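Local coordinates for protein PA1221 (Pseudomonas aeruginosa, PDB 4DG8) that belongs to the ANL superfamily of AMP-binding proteins, also carries a phosphopantetheine attachment domain, and holds adenosine monophosphate in a pocket, at residues 27-32 with 96-101; 164-169 with 373-378; 187-192 with 225-230; 316-321 with 342-347. All blocks are in the same frame, centred on the assembly; numbering follows the deposited sequence.

Contact 1: residues 27-32 with 96-101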
loop_
_atom_site.group_PDB
_atom_site.type_symbol
_atom_site.label_atom_id
_atom_site.label_comp_id
_atom_site.label_asym_id
_atom_site.label_seq_id
_atom_site.Cartn_x
_atom_site.Cartn_y
_atom_site.Cartn_z
ATOM N N PRO A 27 -10.339 -15.051 10.584
ATOM C CA PRO A 27 -9.277 -15.844 11.213
ATOM C C PRO A 27 -7.981 -15.036 11.257
ATOM O O PRO A 27 -7.849 -14.052 10.513
ATOM C CB PRO A 27 -9.149 -17.050 10.274
ATOM C CG PRO A 27 -9.413 -16.417 8.878
ATOM C CD PRO A 27 -10.474 -15.340 9.139
ATOM N N THR A 28 -7.045 -15.414 12.123
ATOM C CA THR A 28 -5.724 -14.789 12.069
ATOM C C THR A 28 -5.046 -15.187 10.745
ATOM O O THR A 28 -5.456 -16.153 10.093
ATOM C CB THR A 28 -4.834 -15.213 13.251
ATOM O OG1 THR A 28 -4.434 -16.577 13.067
ATOM C CG2 THR A 28 -5.570 -15.049 14.609
ATOM N N VAL A 29 -4.039 -14.427 10.321
ATOM C CA VAL A 29 -3.307 -14.792 9.109
ATOM C C VAL A 29 -2.646 -16.167 9.270
ATOM O O VAL A 29 -2.563 -16.937 8.328
ATOM C CB VAL A 29 -2.217 -13.762 8.766
ATOM C CG1 VAL A 29 -1.386 -14.248 7.606
ATOM C CG2 VAL A 29 -2.840 -12.408 8.449
ATOM N N VAL A 30 -2.170 -16.466 10.474
ATOM C CA VAL A 30 -1.406 -17.684 10.674
ATOM C C VAL A 30 -2.320 -18.910 10.729
ATOM O O VAL A 30 -1.946 -19.977 10.258
ATOM C CB VAL A 30 -0.512 -17.619 11.916
ATOM C CG1 VAL A 30 0.545 -16.503 11.769
ATOM C CG2 VAL A 30 -1.350 -17.413 13.138
ATOM N N ALA A 31 -3.522 -18.759 11.280
ATOM C CA ALA A 31 -4.480 -19.861 11.232
ATOM C C ALA A 31 -4.876 -20.201 9.777
ATOM O O ALA A 31 -4.867 -21.362 9.375
ATOM C CB ALA A 31 -5.711 -19.549 12.095
ATOM N N ARG A 32 -5.177 -19.182 8.975
ATOM C CA ARG A 32 -5.583 -19.429 7.597
ATOM C C ARG A 32 -4.427 -20.003 6.779
ATOM O O ARG A 32 -4.585 -21.003 6.049
ATOM C CB ARG A 32 -6.108 -18.151 6.962
ATOM C CG ARG A 32 -6.434 -18.285 5.484
ATOM C CD ARG A 32 -7.610 -19.197 5.232
ATOM N NE ARG A 32 -7.813 -19.342 3.792
ATOM C CZ ARG A 32 -8.833 -19.977 3.222
ATOM N NH1 ARG A 32 -9.771 -20.550 3.974
ATOM N NH2 ARG A 32 -8.908 -20.047 1.892
ATOM N N ALA A 96 7.194 -15.585 9.556
ATOM C CA ALA A 96 7.793 -15.937 10.846
ATOM C C ALA A 96 7.453 -14.861 11.897
ATOM O O ALA A 96 7.174 -15.163 13.076
ATOM C CB ALA A 96 9.294 -16.105 10.703
ATOM N N ILE A 97 7.455 -13.609 11.445
ATOM C CA ILE A 97 7.054 -12.496 12.293
ATOM C C ILE A 97 5.614 -12.691 12.736
ATOM O O ILE A 97 5.327 -12.661 13.931
ATOM C CB ILE A 97 7.245 -11.128 11.605
ATOM C CG1 ILE A 97 8.726 -10.748 11.615
ATOM C CG2 ILE A 97 6.473 -10.037 12.367
ATOM C CD1 ILE A 97 9.145 -9.812 10.470
ATOM N N LEU A 98 4.712 -12.945 11.788
ATOM C CA LEU A 98 3.313 -13.159 12.181
ATOM C C LEU A 98 3.098 -14.348 13.125
ATOM O O LEU A 98 2.322 -14.258 14.085
ATOM C CB LEU A 98 2.418 -13.293 10.950
ATOM C CG LEU A 98 2.426 -12.070 10.029
ATOM C CD1 LEU A 98 1.364 -12.283 8.980
ATOM C CD2 LEU A 98 2.178 -10.786 10.820
ATOM N N LEU A 99 3.775 -15.455 12.831
ATOM C CA LEU A 99 3.746 -16.660 13.661
ATOM C C LEU A 99 4.161 -16.390 15.098
ATOM O O LEU A 99 3.712 -17.086 16.023
ATOM C CB LEU A 99 4.698 -17.712 13.097
ATOM C CG LEU A 99 4.230 -18.550 11.894
ATOM C CD1 LEU A 99 5.400 -19.368 11.281
ATOM C CD2 LEU A 99 3.089 -19.468 12.325
ATOM N N SER A 100 5.066 -15.426 15.267
ATOM C CA SER A 100 5.579 -15.063 16.593
ATOM C C SER A 100 4.677 -14.106 17.393
ATOM O O SER A 100 5.000 -13.751 18.530
ATOM C CB SER A 100 6.969 -14.438 16.443
ATOM O OG SER A 100 7.800 -15.279 15.669
ATOM N N GLY A 101 3.559 -13.682 16.809
ATOM C CA GLY A 101 2.681 -12.736 17.469
ATOM C C GLY A 101 3.201 -11.315 17.283
ATOM O O GLY A 101 2.669 -10.350 17.835
#
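Val-30 and Val-29 meet Leu-98 and Leu-99 where the first turn of helix 29-39 rests on the last turn of helix 88-99; no hydrogen bond crosses between them, and methyl groups make the contact. Val-30 makes the broader meeting. Its CG1 stands anti to its own carbonyl carbon (chi1 -63°), and this branch lies over the peptide link of the opposite helix, 3.6 Å from Leu-99 N. The same methyl touches Leu-98 CB at 3.8 Å and Leu-99 CD2 at 3.9 Å, so one small branched residue fits against both leucines at once. Val-29 is turned differently, with CG1 anti to its backbone N (chi1 174°), and this methyl meets Leu-98 CD1 at 3.6 Å, the two side chains running aslant.

Polar bonds within each segment finish the helix ends. Thr-28 is the N-cap: its OG1 accepts from Ala-31 N at 3.0 Å, a fairly straight bond. At the C-terminal end of helix 88-99, Ala-96 O is gripped twice by one residue, Ser-100 OG (2.7 Å) and Ser-100 N approaching from opposite faces of its carbonyl plane. Gly-101 closes the helix in a Schellman motif, whose positive phi (82°) suits glycine.

Val-29 and Leu-98 also pack on Trp-223 of helix 217-226, Val-29 reaches helix 186-193 at Ile-189, and Leu-99 lies against Ser-66 of helix 55-72.

Contact 2: residues 164-169 with 373-378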
loop_
_atom_site.group_PDB
_atom_site.type_symbol
_atom_site.label_atom_id
_atom_site.label_comp_id
_atom_site.label_asym_id
_atom_site.label_seq_id
_atom_site.Cartn_x
_atom_site.Cartn_y
_atom_site.Cartn_z
ATOM N N ASP A 164 -7.440 -9.600 16.113
ATOM C CA ASP A 164 -7.192 -8.210 16.450
ATOM C C ASP A 164 -5.702 -7.931 16.681
ATOM O O ASP A 164 -5.311 -6.784 16.812
ATOM C CB ASP A 164 -8.021 -7.781 17.665
ATOM C CG ASP A 164 -7.673 -8.554 18.925
ATOM O OD1 ASP A 164 -7.071 -9.640 18.831
ATOM O OD2 ASP A 164 -8.015 -8.074 20.020
ATOM N N GLN A 165 -4.873 -8.975 16.720
ATOM C CA GLN A 165 -3.430 -8.777 16.831
ATOM C C GLN A 165 -2.933 -7.922 15.656
ATOM O O GLN A 165 -3.392 -8.089 14.511
ATOM C CB GLN A 165 -2.703 -10.123 16.797
ATOM C CG GLN A 165 -1.271 -10.072 17.315
ATOM C CD GLN A 165 -1.219 -9.916 18.829
ATOM O OE1 GLN A 165 -2.252 -9.820 19.483
ATOM N NE2 GLN A 165 -0.020 -9.901 19.393
ATOM N N ILE A 166 -2.000 -7.013 15.932
ATOM C CA ILE A 166 -1.376 -6.225 14.868
ATOM C C ILE A 166 -0.551 -7.164 13.995
ATOM O O ILE A 166 0.237 -7.960 14.516
ATOM C CB ILE A 166 -0.429 -5.126 15.441
ATOM C CG1 ILE A 166 -1.141 -4.299 16.515
ATOM C CG2 ILE A 166 0.154 -4.238 14.304
ATOM C CD1 ILE A 166 -2.414 -3.631 16.026
ATOM N N ALA A 167 -0.818 -7.149 12.690
ATOM C CA ALA A 167 0.036 -7.793 11.686
ATOM C C ALA A 167 1.203 -6.926 11.162
ATOM O O ALA A 167 2.323 -7.405 10.919
ATOM C CB ALA A 167 -0.814 -8.320 10.524
ATOM N N TYR A 168 0.937 -5.655 10.926
ATOM C CA TYR A 168 1.998 -4.810 10.379
ATOM C C TYR A 168 1.767 -3.334 10.606
ATOM O O TYR A 168 0.660 -2.904 10.949
ATOM C CB TYR A 168 2.257 -5.107 8.884
ATOM C CG TYR A 168 1.122 -4.782 7.939
ATOM C CD1 TYR A 168 0.866 -3.473 7.539
ATOM C CD2 TYR A 168 0.335 -5.793 7.402
ATOM C CE1 TYR A 168 -0.174 -3.181 6.665
ATOM C CE2 TYR A 168 -0.702 -5.511 6.520
ATOM C CZ TYR A 168 -0.955 -4.211 6.153
ATOM O OH TYR A 168 -1.989 -3.952 5.264
ATOM N N ILE A 169 2.825 -2.562 10.407
ATOM C CA ILE A 169 2.723 -1.117 10.408
ATOM C C ILE A 169 3.133 -0.531 9.052
ATOM O O ILE A 169 4.146 -0.922 8.483
ATOM C CB ILE A 169 3.586 -0.491 11.522
ATOM C CG1 ILE A 169 3.026 -0.893 12.881
ATOM C CG2 ILE A 169 3.659 1.054 11.353
ATOM C CD1 ILE A 169 3.858 -0.472 14.057
ATOM N N GLY A 373 -5.211 1.878 14.709
ATOM C CA GLY A 373 -5.077 3.323 14.801
ATOM C C GLY A 373 -3.691 3.787 14.402
ATOM O O GLY A 373 -2.941 3.036 13.778
ATOM N N TYR A 374 -3.337 5.014 14.766
ATOM C CA TYR A 374 -1.991 5.492 14.479
ATOM C C TYR A 374 -1.157 5.139 15.675
ATOM O O TYR A 374 -1.323 5.711 16.745
ATOM C CB TYR A 374 -1.976 6.996 14.249
ATOM C CG TYR A 374 -2.825 7.391 13.077
ATOM C CD1 TYR A 374 -2.433 7.081 11.772
ATOM C CD2 TYR A 374 -4.025 8.055 13.266
ATOM C CE1 TYR A 374 -3.220 7.422 10.689
ATOM C CE2 TYR A 374 -4.818 8.407 12.186
ATOM C CZ TYR A 374 -4.411 8.084 10.904
ATOM O OH TYR A 374 -5.198 8.440 9.835
ATOM N N ARG A 375 -0.251 4.192 15.476
ATOM C CA ARG A 375 0.456 3.568 16.580
ATOM C C ARG A 375 1.196 4.627 17.386
ATOM O O ARG A 375 1.316 4.538 18.612
ATOM C CB ARG A 375 1.429 2.518 16.033
ATOM C CG ARG A 375 2.079 1.656 17.093
ATOM C CD ARG A 375 1.100 0.612 17.660
ATOM N NE ARG A 375 1.853 -0.292 18.515
ATOM C CZ ARG A 375 1.344 -1.276 19.251
ATOM N NH1 ARG A 375 0.036 -1.531 19.247
ATOM N NH2 ARG A 375 2.169 -2.020 19.981
ATOM N N ASN A 376 1.681 5.639 16.676
ATOM C CA ASN A 376 2.440 6.726 17.274
ATOM C C ASN A 376 1.703 8.051 17.529
ATOM O O ASN A 376 2.343 9.036 17.920
ATOM C CB ASN A 376 3.710 6.980 16.457
ATOM C CG ASN A 376 3.416 7.599 15.119
ATOM O OD1 ASN A 376 2.318 7.432 14.576
ATOM N ND2 ASN A 376 4.387 8.350 14.582
ATOM N N ASP A 377 0.405 8.123 17.236
ATOM C CA ASP A 377 -0.345 9.354 17.546
ATOM C C ASP A 377 -1.725 9.042 18.139
ATOM O O ASP A 377 -2.685 8.790 17.395
ATOM C CB ASP A 377 -0.519 10.138 16.240
ATOM C CG ASP A 377 -0.950 11.589 16.453
ATOM O OD1 ASP A 377 -1.588 11.906 17.479
ATOM O OD2 ASP A 377 -0.642 12.410 15.561
ATOM N N ALA A 378 -1.859 9.196 19.451
ATOM C CA ALA A 378 -3.087 8.803 20.133
ATOM C C ALA A 378 -4.192 9.814 19.837
ATOM O O ALA A 378 -5.334 9.441 19.561
ATOM C CB ALA A 378 -2.852 8.703 21.650
#
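The flat guanidinium of Arg-375 meets Ile-166 obliquely, with CG1 of the isoleucine 4.1 Å from NH1, a grazing contact without a polar bond between the two segments. That NH1 finds its polar partner in Gln-372 OE1, just before the segment. Lower on the same side chain, Arg-375 CG touches Ile-169 CD1 at 4.1 Å, and here the two side chains cross at about a right angle. Arginine suits this exposed place because its aliphatic CG can rest on Ile-169 while the guanidinium passes Ile-166 and bonds to Gln-372; CG extends away from the backbone N (chi1 -171°) and a bend at chi2 (75°) carries the rest over toward Ile-166.

In the mixed sheet, strand 180-185 runs between strand 166-172 and the short, weakly bonded strand about 373-374, so Arg-375 reaches past an intervening strand. Strand 166-172 carries a classic beta bulge in which Ala-167 and Tyr-168 both face Cys-184, and Ile-166 and Ile-169, three residues apart, both point toward the other segment. Tyr-374 to Asp-377 form a type I turn, closed by Asp-377 N to Tyr-374 O at 3.0 Å. Asp-377 then caps helix 378-384, and its OD2 makes salt bridges with Lys-180 and Arg-380.

Contact 3: residues 187-192 with 225-230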
loop_
_atom_site.group_PDB
_atom_site.type_symbol
_atom_site.label_atom_id
_atom_site.label_comp_id
_atom_site.label_asym_id
_atom_site.label_seq_id
_atom_site.Cartn_x
_atom_site.Cartn_y
_atom_site.Cartn_z
ATOM N N ALA A 187 -7.060 -9.491 11.141
ATOM C CA ALA A 187 -8.397 -9.442 10.548
ATOM C C ALA A 187 -8.491 -8.581 9.297
ATOM O O ALA A 187 -9.220 -8.925 8.375
ATOM C CB ALA A 187 -9.431 -8.975 11.570
ATOM N N GLY A 188 -7.793 -7.450 9.267
ATOM C CA GLY A 188 -7.855 -6.571 8.109
ATOM C C GLY A 188 -7.338 -7.309 6.885
ATOM O O GLY A 188 -7.885 -7.205 5.763
ATOM N N ILE A 189 -6.292 -8.101 7.113
ATOM C CA ILE A 189 -5.701 -8.910 6.049
ATOM C C ILE A 189 -6.571 -10.079 5.596
ATOM O O ILE A 189 -6.760 -10.273 4.379
ATOM C CB ILE A 189 -4.325 -9.479 6.465
ATOM C CG1 ILE A 189 -3.356 -8.336 6.777
ATOM C CG2 ILE A 189 -3.773 -10.342 5.345
ATOM C CD1 ILE A 189 -1.991 -8.805 7.260
ATOM N N THR A 190 -7.076 -10.874 6.551
ATOM C CA THR A 190 -7.870 -12.047 6.168
ATOM C C THR A 190 -9.232 -11.618 5.598
ATOM O O THR A 190 -9.747 -12.265 4.691
ATOM C CB THR A 190 -8.043 -13.099 7.311
ATOM O OG1 THR A 190 -8.708 -12.500 8.422
ATOM C CG2 THR A 190 -6.675 -13.652 7.770
ATOM N N ARG A 191 -9.790 -10.510 6.090
ATOM C CA ARG A 191 -11.034 -9.986 5.517
ATOM C C ARG A 191 -10.761 -9.497 4.098
ATOM O O ARG A 191 -11.581 -9.712 3.203
ATOM C CB ARG A 191 -11.693 -8.896 6.385
ATOM C CG ARG A 191 -11.159 -7.442 6.184
ATOM C CD ARG A 191 -11.802 -6.826 4.932
ATOM N NE ARG A 191 -11.854 -5.362 4.908
ATOM C CZ ARG A 191 -10.815 -4.573 4.626
ATOM N NH1 ARG A 191 -9.610 -5.090 4.388
ATOM N NH2 ARG A 191 -10.971 -3.257 4.606
ATOM N N LEU A 192 -9.603 -8.871 3.888
ATOM C CA LEU A 192 -9.241 -8.436 2.544
ATOM C C LEU A 192 -9.174 -9.613 1.562
ATOM O O LEU A 192 -9.654 -9.516 0.419
ATOM C CB LEU A 192 -7.878 -7.694 2.546
ATOM C CG LEU A 192 -7.320 -7.330 1.150
ATOM C CD1 LEU A 192 -8.241 -6.316 0.458
ATOM C CD2 LEU A 192 -5.881 -6.819 1.209
ATOM N N ALA A 225 -2.451 -14.422 -2.516
ATOM C CA ALA A 225 -1.960 -15.748 -2.898
ATOM C C ALA A 225 -1.918 -16.729 -1.744
ATOM O O ALA A 225 -2.583 -17.779 -1.776
ATOM C CB ALA A 225 -0.558 -15.642 -3.494
ATOM N N LEU A 226 -1.145 -16.388 -0.711
ATOM C CA LEU A 226 -0.812 -17.401 0.294
ATOM C C LEU A 226 -2.017 -17.830 1.133
ATOM O O LEU A 226 -2.057 -18.939 1.655
ATOM C CB LEU A 226 0.324 -16.925 1.211
ATOM C CG LEU A 226 1.698 -16.718 0.559
ATOM C CD1 LEU A 226 2.656 -16.136 1.578
ATOM C CD2 LEU A 226 2.234 -18.049 0.025
ATOM N N LEU A 227 -2.991 -16.946 1.291
ATOM C CA LEU A 227 -4.160 -17.305 2.081
ATOM C C LEU A 227 -5.197 -18.063 1.239
ATOM O O LEU A 227 -6.209 -18.549 1.751
ATOM C CB LEU A 227 -4.756 -16.061 2.768
ATOM C CG LEU A 227 -3.771 -15.373 3.717
ATOM C CD1 LEU A 227 -4.456 -14.231 4.446
ATOM C CD2 LEU A 227 -3.151 -16.379 4.724
ATOM N N ASN A 228 -4.968 -18.103 -0.072
ATOM C CA ASN A 228 -5.760 -18.939 -0.979
ATOM C C ASN A 228 -5.141 -20.214 -1.569
ATOM O O ASN A 228 -5.738 -20.832 -2.453
ATOM C CB ASN A 228 -6.482 -18.082 -2.015
ATOM C CG ASN A 228 -7.470 -17.150 -1.360
ATOM O OD1 ASN A 228 -8.530 -17.583 -0.895
ATOM N ND2 ASN A 228 -7.101 -15.872 -1.248
ATOM N N GLY A 229 -3.936 -20.577 -1.136
ATOM C CA GLY A 229 -3.267 -21.738 -1.714
ATOM C C GLY A 229 -2.655 -21.417 -3.076
ATOM O O GLY A 229 -2.319 -22.325 -3.846
ATOM N N GLY A 230 -2.511 -20.124 -3.363
ATOM C CA GLY A 230 -1.925 -19.653 -4.614
ATOM C C GLY A 230 -0.422 -19.478 -4.508
ATOM O O GLY A 230 0.205 -19.963 -3.560
#
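Leu-227 packs on Ile-189 and Thr-190, bringing the C-terminal end region of helix 217-226 against helix 186-193 in the AMP-binding domain of the ANL superfamily. The apolar part rests on a single methyl, Leu-227 CD1, which lies 4.0 Å from Ile-189 CG2 and also 4.0 Å from Thr-190 CG2. The leucine crosses the isoleucine at about a right angle and the threonine more aslant. Leucine suits the place because its side chain is long enough to set one methyl, CD1, against two successive residues of the helix, and all three side chains are buried. Val-29 of helix 29-39 touches both Ile-189 and Leu-227.

Among the polar groups, Thr-190 divides its two branches. With chi1 at 60°, OG1 sits between the backbone N and the carbonyl carbon and hydrogen-bonds to Pro-27 O, while CG2 is left for the leucine; a threonine thus serves an apolar and a polar neighbour from one position. Arg-191 NH1 makes a weak bond to Gly-188 O at 3.1 Å; the guanidinium also hydrogen-bonds to the carbonyls of Asn-314 and Thr-315 and to Thr-342 OG1.

Gly-229 takes a positive phi (78°), which favours glycine, as the chain turns back on the helix end. There Ala-225 O accepts from Gly-230 N at 2.8 Å and from Asn-228 N at 2.9 Å, the donors lying on opposite faces of its carbonyl plane.

Contact 4: residues 316-321 with 342-347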
loop_
_atom_site.group_PDB
_atom_site.type_symbol
_atom_site.label_atom_id
_atom_site.label_comp_id
_atom_site.label_asym_id
_atom_site.label_seq_id
_atom_site.Cartn_x
_atom_site.Cartn_y
_atom_site.Cartn_z
ATOM N N THR A 316 -5.722 -1.590 2.741
ATOM C CA THR A 316 -5.786 -1.872 1.299
ATOM C C THR A 316 -7.040 -1.369 0.577
ATOM O O THR A 316 -6.976 -0.333 -0.096
ATOM C CB THR A 316 -5.468 -3.339 0.983
ATOM O OG1 THR A 316 -4.269 -3.712 1.676
ATOM C CG2 THR A 316 -5.262 -3.533 -0.525
ATOM N N PHE A 317 -8.072 -2.191 0.486
ATOM C CA PHE A 317 -9.291 -1.790 -0.207
ATOM C C PHE A 317 -10.451 -1.493 0.733
ATOM O O PHE A 317 -10.617 -2.118 1.776
ATOM C CB PHE A 317 -9.750 -2.892 -1.170
ATOM C CG PHE A 317 -8.828 -3.125 -2.317
ATOM C CD1 PHE A 317 -8.037 -2.096 -2.813
ATOM C CD2 PHE A 317 -8.779 -4.378 -2.939
ATOM C CE1 PHE A 317 -7.194 -2.316 -3.896
ATOM C CE2 PHE A 317 -7.936 -4.598 -4.010
ATOM C CZ PHE A 317 -7.134 -3.570 -4.482
ATOM N N THR A 318 -11.275 -0.551 0.303
ATOM C CA THR A 318 -12.515 -0.196 0.965
ATOM C C THR A 318 -13.653 -0.564 0.012
ATOM O O THR A 318 -14.578 -1.274 0.386
ATOM C CB THR A 318 -12.539 1.284 1.385
ATOM O OG1 THR A 318 -11.539 1.489 2.395
ATOM C CG2 THR A 318 -13.884 1.652 1.959
ATOM N N CYS A 319 -13.610 -0.020 -1.201
ATOM C CA CYS A 319 -14.527 -0.445 -2.254
ATOM C C CYS A 319 -13.784 -1.022 -3.460
ATOM O O CYS A 319 -12.673 -0.600 -3.774
ATOM C CB CYS A 319 -15.390 0.726 -2.720
ATOM S SG CYS A 319 -16.306 1.553 -1.412
ATOM N N CYS A 320 -14.405 -1.990 -4.131
ATOM C CA CYS A 320 -13.933 -2.429 -5.439
ATOM C C CYS A 320 -15.082 -2.479 -6.416
ATOM O O CYS A 320 -16.246 -2.617 -6.024
ATOM C CB CYS A 320 -13.281 -3.804 -5.380
ATOM S SG CYS A 320 -11.783 -3.834 -4.420
ATOM N N HIS A 321 -14.739 -2.361 -7.694
ATOM C CA HIS A 321 -15.728 -2.436 -8.767
ATOM C C HIS A 321 -15.180 -3.278 -9.922
ATOM O O HIS A 321 -14.115 -2.992 -10.455
ATOM C CB HIS A 321 -16.098 -1.026 -9.252
ATOM C CG HIS A 321 -17.073 -1.012 -10.386
ATOM N ND1 HIS A 321 -18.368 -1.470 -10.261
ATOM C CD2 HIS A 321 -16.940 -0.599 -11.671
ATOM C CE1 HIS A 321 -18.986 -1.352 -11.422
ATOM N NE2 HIS A 321 -18.142 -0.825 -12.292
ATOM N N THR A 342 -16.240 -5.131 5.038
ATOM C CA THR A 342 -16.282 -3.683 5.145
ATOM C C THR A 342 -17.690 -3.161 4.887
ATOM O O THR A 342 -18.492 -3.815 4.215
ATOM C CB THR A 342 -15.285 -3.069 4.164
ATOM O OG1 THR A 342 -13.962 -3.377 4.619
ATOM C CG2 THR A 342 -15.459 -1.552 4.060
ATOM N N ALA A 343 -18.001 -2.002 5.455
ATOM C CA ALA A 343 -19.206 -1.275 5.068
ATOM C C ALA A 343 -18.858 0.195 4.848
ATOM O O ALA A 343 -17.875 0.683 5.391
ATOM C CB ALA A 343 -20.285 -1.414 6.145
ATOM N N VAL A 344 -19.635 0.899 4.035
ATOM C CA VAL A 344 -19.423 2.335 3.887
ATOM C C VAL A 344 -20.719 3.126 3.992
ATOM O O VAL A 344 -21.792 2.621 3.693
ATOM C CB VAL A 344 -18.737 2.709 2.543
ATOM C CG1 VAL A 344 -17.358 2.088 2.447
ATOM C CG2 VAL A 344 -19.596 2.285 1.351
ATOM N N LEU A 345 -20.609 4.368 4.451
ATOM C CA LEU A 345 -21.687 5.330 4.289
ATOM C C LEU A 345 -21.093 6.539 3.601
ATOM O O LEU A 345 -19.880 6.736 3.605
ATOM C CB LEU A 345 -22.261 5.764 5.631
ATOM C CG LEU A 345 -23.054 4.740 6.440
ATOM C CD1 LEU A 345 -23.602 5.401 7.709
ATOM C CD2 LEU A 345 -24.180 4.160 5.587
ATOM N N LEU A 346 -21.963 7.345 3.022
ATOM C CA LEU A 346 -21.593 8.620 2.450
ATOM C C LEU A 346 -22.264 9.693 3.316
ATOM O O LEU A 346 -23.487 9.714 3.423
ATOM C CB LEU A 346 -22.126 8.676 1.016
ATOM C CG LEU A 346 -21.491 9.660 0.039
ATOM C CD1 LEU A 346 -20.014 9.314 -0.188
ATOM C CD2 LEU A 346 -22.276 9.656 -1.265
ATOM N N LEU A 347 -21.472 10.563 3.944
ATOM C CA LEU A 347 -21.999 11.547 4.906
ATOM C C LEU A 347 -21.947 13.004 4.444
ATOM O O LEU A 347 -20.932 13.457 3.923
ATOM C CB LEU A 347 -21.274 11.430 6.244
ATOM C CG LEU A 347 -21.462 10.124 7.003
ATOM C CD1 LEU A 347 -20.902 10.269 8.409
ATOM C CD2 LEU A 347 -22.931 9.727 7.053
#
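Thr-342 OG1 and Thr-318 OG1 each hydrogen-bond beyond the contact, to Arg-191 NE and Asn-314 ND2 respectively, while the methyl groups of the same two threonines face one another at 4.1 Å, CG2 to CG2. With OG1 beside the backbone N (chi1 -66° in Thr-318, -69° in Thr-342), CG2 stands anti to it, and the side chains cross at about a right angle. Threonine fits such a seam because it offers a hydroxyl to a polar neighbour and a methyl to an apolar one. Thr-342 CG2 also lies 3.8 Å from Thr-318 O.

The closest touch is Thr-318 CG2 on Val-344 CG1, at 3.5 Å. That valine methyl meets Cys-319 SG as well, at 4.0 Å, so two consecutive residues pack on one branch. A classic beta bulge, in which Thr-318 and Cys-319 both face Tyr-309, is consistent with these two turning toward the same methyl. No hydrogen bond joins the two segments: they belong to different sheets and meet through side chains.

Strand 319-322 lies between strands 304-309 and 337-338 in a mixed sheet, whereas strand 342-347 pairs with 361-367 in an antiparallel one. The side chain of Thr-318, about 8 Å from the bound adenosine monophosphate, also touches Ala-365 of strand 361-367.

In the fold
Contact 1 comes first along the chain; contacts 3 and 4 follow in series, both nested inside the loop closed by contact 2. Contacts 1 and 3 are neighbours, with centres about 11 Å apart, and Arg-32 NE bonds to Leu-227 O at 2.7 Å. Contact 2 meets both through segment 164-169: Gln-165 NE2 reaches Gly-101 O at 3.1 Å, and Ala-167 CB meets Ile-189 CD1 at 3.5 Å. Helix 186-193 then leads on to contact 4, about 18 Å from contact 3 between centres, where Leu-192 packs on Thr-316. Contacts 1 and 4 do not touch. The contacts thus form a touching series from helices 29-39 and 88-99 to the strands of contact 4, near the adenosine monophosphate.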